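Local coordinates for protein porin (Rhodobacter capsulatus, PDB 2POR) that forms trimeric outer-membrane channels through which small hydrophilic solutes of up to about 0.6 kDa diffuse passively, at residues N100-L105 / K198-D203; I170-P173 / L177-D180; I281-N284 / D290-A293. One frame throughout, in Å; residues are numbered along the deposited sequence.

Contact 1: N100-L105 / K198-D203; sequences NDIPYL and KAYYAD. With CA (calcium ion), chain C.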
# COMPACT_ATOMS: atom_id res chain seq x y z
N ASN A 100 -5.16 -25.79 9.72
CA ASN A 100 -5.59 -25.87 11.12
C ASN A 100 -6.88 -25.13 11.34
O ASN A 100 -7.50 -25.23 12.39
CB ASN A 100 -4.48 -25.26 12.00
CG ASN A 100 -4.28 -23.78 11.74
OD1 ASN A 100 -3.95 -23.34 10.64
ND2 ASN A 100 -4.52 -22.94 12.74
N ASP A 101 -7.35 -24.33 10.41
CA ASP A 101 -8.52 -23.49 10.60
C ASP A 101 -9.77 -24.28 10.72
O ASP A 101 -9.93 -25.27 10.03
CB ASP A 101 -8.67 -22.53 9.43
CG ASP A 101 -7.43 -21.68 9.13
OD1 ASP A 101 -6.24 -22.06 9.25
OD2 ASP A 101 -7.69 -20.55 8.79
N ILE A 102 -10.66 -23.92 11.61
CA ILE A 102 -11.90 -24.64 11.72
C ILE A 102 -12.79 -24.15 10.56
O ILE A 102 -12.75 -22.95 10.24
CB ILE A 102 -12.50 -24.36 13.15
CG1 ILE A 102 -11.69 -25.14 14.20
CG2 ILE A 102 -13.99 -24.73 13.23
CD1 ILE A 102 -12.20 -24.87 15.66
N PRO A 103 -13.61 -25.02 9.91
CA PRO A 103 -14.37 -24.67 8.71
C PRO A 103 -15.65 -23.93 9.01
O PRO A 103 -16.75 -24.49 8.89
CB PRO A 103 -14.57 -26.01 8.02
CG PRO A 103 -14.66 -27.00 9.16
CD PRO A 103 -13.62 -26.48 10.13
N TYR A 104 -15.55 -22.66 9.42
CA TYR A 104 -16.75 -21.91 9.68
C TYR A 104 -17.37 -21.54 8.34
O TYR A 104 -16.68 -21.29 7.35
CB TYR A 104 -16.45 -20.62 10.49
CG TYR A 104 -15.87 -20.97 11.86
CD1 TYR A 104 -16.71 -21.42 12.86
CD2 TYR A 104 -14.51 -20.85 12.12
CE1 TYR A 104 -16.18 -21.73 14.10
CE2 TYR A 104 -13.98 -21.16 13.36
CZ TYR A 104 -14.84 -21.60 14.34
OH TYR A 104 -14.39 -21.96 15.57
N LEU A 105 -18.70 -21.51 8.34
CA LEU A 105 -19.46 -21.18 7.16
C LEU A 105 -19.46 -19.69 6.84
O LEU A 105 -19.47 -19.33 5.67
CB LEU A 105 -20.93 -21.70 7.33
CG LEU A 105 -21.97 -21.55 6.16
CD1 LEU A 105 -21.53 -22.44 4.99
CD2 LEU A 105 -23.36 -21.96 6.61
N LYS A 198 -8.67 -28.44 22.18
CA LYS A 198 -9.79 -27.77 21.55
C LYS A 198 -10.40 -28.86 20.67
O LYS A 198 -9.68 -29.69 20.08
CB LYS A 198 -9.29 -26.59 20.70
CG LYS A 198 -10.49 -25.82 20.17
CD LYS A 198 -10.15 -24.59 19.35
CE LYS A 198 -9.50 -23.55 20.25
NZ LYS A 198 -9.26 -22.28 19.57
N ALA A 199 -11.73 -28.90 20.64
CA ALA A 199 -12.47 -29.88 19.86
C ALA A 199 -13.76 -29.27 19.36
O ALA A 199 -14.29 -28.36 20.01
CB ALA A 199 -12.84 -31.09 20.69
N TYR A 200 -14.30 -29.70 18.20
CA TYR A 200 -15.57 -29.15 17.76
C TYR A 200 -16.28 -30.25 16.95
O TYR A 200 -15.63 -31.20 16.50
CB TYR A 200 -15.37 -27.90 16.86
CG TYR A 200 -14.78 -28.24 15.48
CD1 TYR A 200 -13.41 -28.45 15.31
CD2 TYR A 200 -15.65 -28.41 14.38
CE1 TYR A 200 -12.91 -28.83 14.06
CE2 TYR A 200 -15.16 -28.79 13.14
CZ TYR A 200 -13.80 -29.00 12.98
OH TYR A 200 -13.34 -29.40 11.73
N TYR A 201 -17.55 -30.08 16.74
CA TYR A 201 -18.31 -30.92 15.87
C TYR A 201 -19.21 -29.94 15.14
O TYR A 201 -19.78 -29.03 15.76
CB TYR A 201 -19.09 -31.92 16.72
CG TYR A 201 -20.10 -32.65 15.86
CD1 TYR A 201 -19.65 -33.72 15.12
CD2 TYR A 201 -21.42 -32.21 15.81
CE1 TYR A 201 -20.54 -34.38 14.30
CE2 TYR A 201 -22.31 -32.86 14.98
CZ TYR A 201 -21.85 -33.94 14.24
OH TYR A 201 -22.72 -34.61 13.41
N ALA A 202 -19.39 -30.11 13.83
CA ALA A 202 -20.24 -29.22 13.03
C ALA A 202 -21.10 -30.10 12.11
O ALA A 202 -20.64 -31.13 11.62
CB ALA A 202 -19.43 -28.27 12.13
N ASP A 203 -22.30 -29.67 11.84
CA ASP A 203 -23.23 -30.44 11.05
C ASP A 203 -24.12 -29.47 10.29
O ASP A 203 -24.56 -28.46 10.87
CB ASP A 203 -24.01 -31.32 12.03
CG ASP A 203 -24.96 -32.26 11.36
OD1 ASP A 203 -24.54 -33.32 10.89
OD2 ASP A 203 -26.12 -31.92 11.27
CA CA C . -4.05 -21.54 9.19
O HOH W 1 -4.11 -20.50 11.35
O HOH W 2 -5.10 -19.63 8.65
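Ile-102 sets its CG2 methyl over the centre of one face of the Tyr-200 ring, 4.0 Å from the centroid and only 3° off the ring normal, a CH-pi contact. The longer branch of Ile-102 continues along the ring, CD1 reaching Tyr-200 CD1 at 3.8 Å. Tyr-200 holds CG between its backbone N and carbonyl carbon (chi1 70°), which lifts the ring off strand 195-207 toward the loop. At its far end the hydroxyl meets Pro-103, CD lying 3.3 Å from Tyr-200 OH, while that OH bonds to Gln-250. A glycine in place of Tyr-200 would probably leave Ile-102 without its aromatic floor and Gln-250 without this partner. Lys-198 adds its aliphatic chain, CD 4.2 Å from Ile-102 CD1, and its NZ bonds to the carbonyls of Phe-83 and Asp-85. Just before Ile-102, Asn-100 OD1 (2.3 Å from the calcium ion) and Asp-101 OD1 bind the metal, a site completed by Asp-93, Asp-95 and waters. Residues 100-105 belong to the long loop between strands 68-73 and 118-125, which folds into the barrel; here it leans on strand 195-207, which lies between strands 181-192 and 226-240, while helix 78-83 packs against Tyr-104.

Contact 2: I170-P173 / L177-D180; sequences IDSP and LMAD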
# COMPACT_ATOMS: atom_id res chain seq x y z
N ILE A 170 -26.24 -19.00 5.45
CA ILE A 170 -26.11 -18.14 4.27
C ILE A 170 -27.42 -18.28 3.46
O ILE A 170 -27.84 -19.38 3.13
CB ILE A 170 -24.89 -18.53 3.35
CG1 ILE A 170 -23.55 -18.51 4.10
CG2 ILE A 170 -24.87 -17.54 2.18
CD1 ILE A 170 -22.34 -18.93 3.26
N ASP A 171 -28.14 -17.20 3.25
CA ASP A 171 -29.30 -17.12 2.41
C ASP A 171 -28.91 -16.71 1.02
O ASP A 171 -28.31 -15.66 0.79
CB ASP A 171 -30.28 -16.10 2.88
CG ASP A 171 -30.85 -16.45 4.24
OD1 ASP A 171 -30.89 -17.64 4.59
OD2 ASP A 171 -31.23 -15.52 4.95
N SER A 172 -29.31 -17.57 0.10
CA SER A 172 -29.04 -17.42 -1.31
C SER A 172 -29.93 -16.35 -1.90
O SER A 172 -31.11 -16.32 -1.57
CB SER A 172 -29.34 -18.70 -2.05
OG SER A 172 -29.03 -18.45 -3.41
N PRO A 173 -29.48 -15.49 -2.80
CA PRO A 173 -30.36 -14.58 -3.50
C PRO A 173 -31.19 -15.38 -4.51
O PRO A 173 -32.25 -14.88 -4.85
CB PRO A 173 -29.46 -13.58 -4.15
CG PRO A 173 -28.27 -14.42 -4.52
CD PRO A 173 -28.15 -15.47 -3.40
N LEU A 177 -30.15 -21.13 -8.44
CA LEU A 177 -28.73 -21.07 -8.69
C LEU A 177 -27.79 -21.50 -7.55
O LEU A 177 -26.71 -22.04 -7.82
CB LEU A 177 -28.42 -19.66 -9.12
CG LEU A 177 -29.03 -19.25 -10.46
CD1 LEU A 177 -28.68 -17.82 -10.72
CD2 LEU A 177 -28.45 -20.08 -11.59
N MET A 178 -28.16 -21.31 -6.27
CA MET A 178 -27.29 -21.68 -5.14
C MET A 178 -28.22 -21.97 -4.00
O MET A 178 -29.10 -21.16 -3.72
CB MET A 178 -26.36 -20.51 -4.76
CG MET A 178 -25.33 -20.98 -3.72
SD MET A 178 -24.29 -19.63 -3.12
CE MET A 178 -25.48 -18.73 -2.14
N ALA A 179 -28.14 -23.15 -3.40
CA ALA A 179 -29.00 -23.53 -2.30
C ALA A 179 -28.64 -22.70 -1.06
O ALA A 179 -27.50 -22.24 -0.91
CB ALA A 179 -28.78 -24.99 -1.90
N ASP A 180 -29.59 -22.48 -0.19
CA ASP A 180 -29.30 -21.93 1.14
C ASP A 180 -28.41 -22.88 1.94
O ASP A 180 -28.50 -24.11 1.76
CB ASP A 180 -30.56 -21.77 1.93
CG ASP A 180 -31.49 -20.70 1.43
OD1 ASP A 180 -31.06 -19.81 0.71
OD2 ASP A 180 -32.66 -20.76 1.80
O HOH W 3 -32.82 -17.64 0.05
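Where strand 161-171 runs out, the backbones of Asp-171 and Asp-180 come within 5.0 Å of each other at their CA atoms, and the carbonyl O of Ile-170 receives a CA-H...O contact from Asp-180 CA. Beyond this point side chains take over from regular strand pairing. The carboxylate of Asp-180 accepts the backbone N-H of Ser-172, OD1 to N 2.9 Å, in a nearly straight bond (169° at the hydrogen) that meets OD1 nearly along its C-O axis. A water bridges the same OD1 to the carbonyl O of Ser-172, so one carboxylate oxygen takes the N-H directly and reaches the carbonyl through the water. Ser-172 answers with its own side chain: with chi1 at -179° the hydroxyl is swung opposite the backbone N, and OG donates to Met-178 O at 2.7 Å, tilted 33° from the carbonyl plane. OG also bonds to the backbone N of Asp-174, two residues on, as in an ST turn. These bonds draw together the two ends of the short loop that joins antiparallel strands 161-171 and 181-192, a hairpin connection at the rim of the 16-stranded barrel. Met-178 leaves its backbone extended and then bends at chi3, which brings CE back alongside serine, 3.9 Å from Ser-172 CB; the same methyl lies 4.4 Å from Pro-173 CD. Asp-171 sets its CB away from the other segment, yet its OD1 remains 4.4 Å from Asp-180 OD1. The proximity of two acids is likely to be eased by Lys-169, whose NZ forms a salt bridge with Asp-171. The backbone N of Ala-179 bonds to Asp-207 OD1.

Contact 3: I281-N284 / D290-A293; sequences IADN and DMVA
Ile-281 and Met-291 bury the most surface where strands 275-284 and 292-300 pair as an antiparallel beta hairpin, the last hairpin along the chain. Two hydrogen bonds link Ala-282 and Val-292, a hydrogen-bonded pair: Ala-282 N gives to Val-292 O at 3.0 Å, and Val-292 N returns to Ala-282 O at the same length. Ile-281 and Ala-293 form the adjoining non-hydrogen-bonded pair. Met-291, just before strand 292-300, sends its chain out with CG opposite the backbone N (chi1 -175°) and bends at chi3, so that its thioether crosses Ile-281 obliquely: SD stands 3.4 Å from Ile-281 CG1, and CE flanks the same carbon. On the way, Met-291 CG lies 3.4 Å from Ala-282 O, the acceptor of Val-292 N. Ile-281 also touches a bound detergent molecule, consistent with this face of the sheet looking toward the membrane. Ala-282 and Val-292 turn to the other face, where Ala-282 CB meets Val-292 CG2 at 3.8 Å and the side chain of Val-292 lies against Arg-97. Farther toward the turn the carboxylate of Asp-283 crosses the chain of Met-291 at about a right angle, and its OD1 accepts Asn-284 N in a weak bond. Asn-284 is held by the turn itself, its OD1 bonding to Leu-286 N and Ser-289 OG. Ile-281 CD1 is modelled 3.4 Å from Ala-293 CB, closer than usual carbon contact; with chi1 of Ile-281 at -127°, off the staggered positions, this detail is doubtful.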
# COMPACT_ATOMS: atom_id res chain seq x y z
N ILE A 281 4.74 -30.27 9.84
CA ILE A 281 4.45 -31.23 8.80
C ILE A 281 2.94 -31.19 8.68
O ILE A 281 2.23 -31.02 9.68
CB ILE A 281 5.11 -32.56 9.35
CG1 ILE A 281 5.97 -32.98 8.25
CG2 ILE A 281 4.21 -33.70 9.78
CD1 ILE A 281 7.35 -32.35 8.41
N ALA A 282 2.35 -31.29 7.47
CA ALA A 282 0.90 -31.33 7.34
C ALA A 282 0.54 -32.17 6.11
O ALA A 282 1.29 -32.26 5.12
CB ALA A 282 0.30 -29.94 7.14
N ASP A 283 -0.63 -32.81 6.16
CA ASP A 283 -1.11 -33.63 5.06
C ASP A 283 -2.59 -33.94 5.15
O ASP A 283 -3.30 -33.50 6.06
CB ASP A 283 -0.34 -34.93 5.06
CG ASP A 283 -0.23 -35.59 3.70
OD1 ASP A 283 -0.75 -35.11 2.67
OD2 ASP A 283 0.42 -36.63 3.72
N ASN A 284 -3.08 -34.64 4.14
CA ASN A 284 -4.43 -35.14 4.25
C ASN A 284 -4.35 -36.50 3.56
O ASN A 284 -3.34 -36.87 2.97
CB ASN A 284 -5.46 -34.25 3.54
CG ASN A 284 -5.20 -34.03 2.07
OD1 ASN A 284 -4.91 -34.95 1.30
ND2 ASN A 284 -5.27 -32.81 1.60
N ASP A 290 0.94 -35.19 -1.40
CA ASP A 290 2.24 -35.44 -0.78
C ASP A 290 2.23 -34.46 0.41
O ASP A 290 1.59 -33.41 0.36
CB ASP A 290 3.45 -35.04 -1.62
CG ASP A 290 3.28 -35.08 -3.13
OD1 ASP A 290 2.82 -34.08 -3.71
OD2 ASP A 290 3.64 -36.13 -3.68
N MET A 291 2.96 -34.80 1.46
CA MET A 291 3.08 -34.02 2.68
C MET A 291 3.85 -32.73 2.43
O MET A 291 4.90 -32.77 1.76
CB MET A 291 3.81 -34.86 3.67
CG MET A 291 3.96 -34.31 5.07
SD MET A 291 5.14 -35.38 5.92
CE MET A 291 6.63 -34.91 5.08
N VAL A 292 3.28 -31.62 2.96
CA VAL A 292 3.98 -30.33 2.97
C VAL A 292 4.74 -30.20 4.31
O VAL A 292 4.42 -30.88 5.31
CB VAL A 292 2.99 -29.12 2.79
CG1 VAL A 292 2.43 -29.24 1.40
CG2 VAL A 292 1.87 -29.07 3.81
N ALA A 293 5.78 -29.40 4.39
CA ALA A 293 6.57 -29.25 5.60
C ALA A 293 7.26 -27.89 5.56
O ALA A 293 7.38 -27.30 4.47
CB ALA A 293 7.66 -30.31 5.67

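In the fold
Contact 1 is buried, whereas contact 2 lies at the surface and contact 3 is partly buried; the centre of contact 1 lies about 9 Å from the centre of the chain, those of contacts 2 and 3 about 22 and 20 Å. All three reach the same barrel sheet. Contacts 2 and 3 each tie neighbouring strands close to their connecting loop, but contact 1 joins an inward-folded loop to a strand distant in sequence. Their chemistry follows: aromatic and apolar packing beside a calcium site within the barrel, side-chain-to-backbone bonds at the rim, regular strand pairing with apolar cover in the wall. Contacts 1 and 2 touch, Leu-105 O lying 3.8 Å from Ile-170 CD1, while contact 3 meets neither.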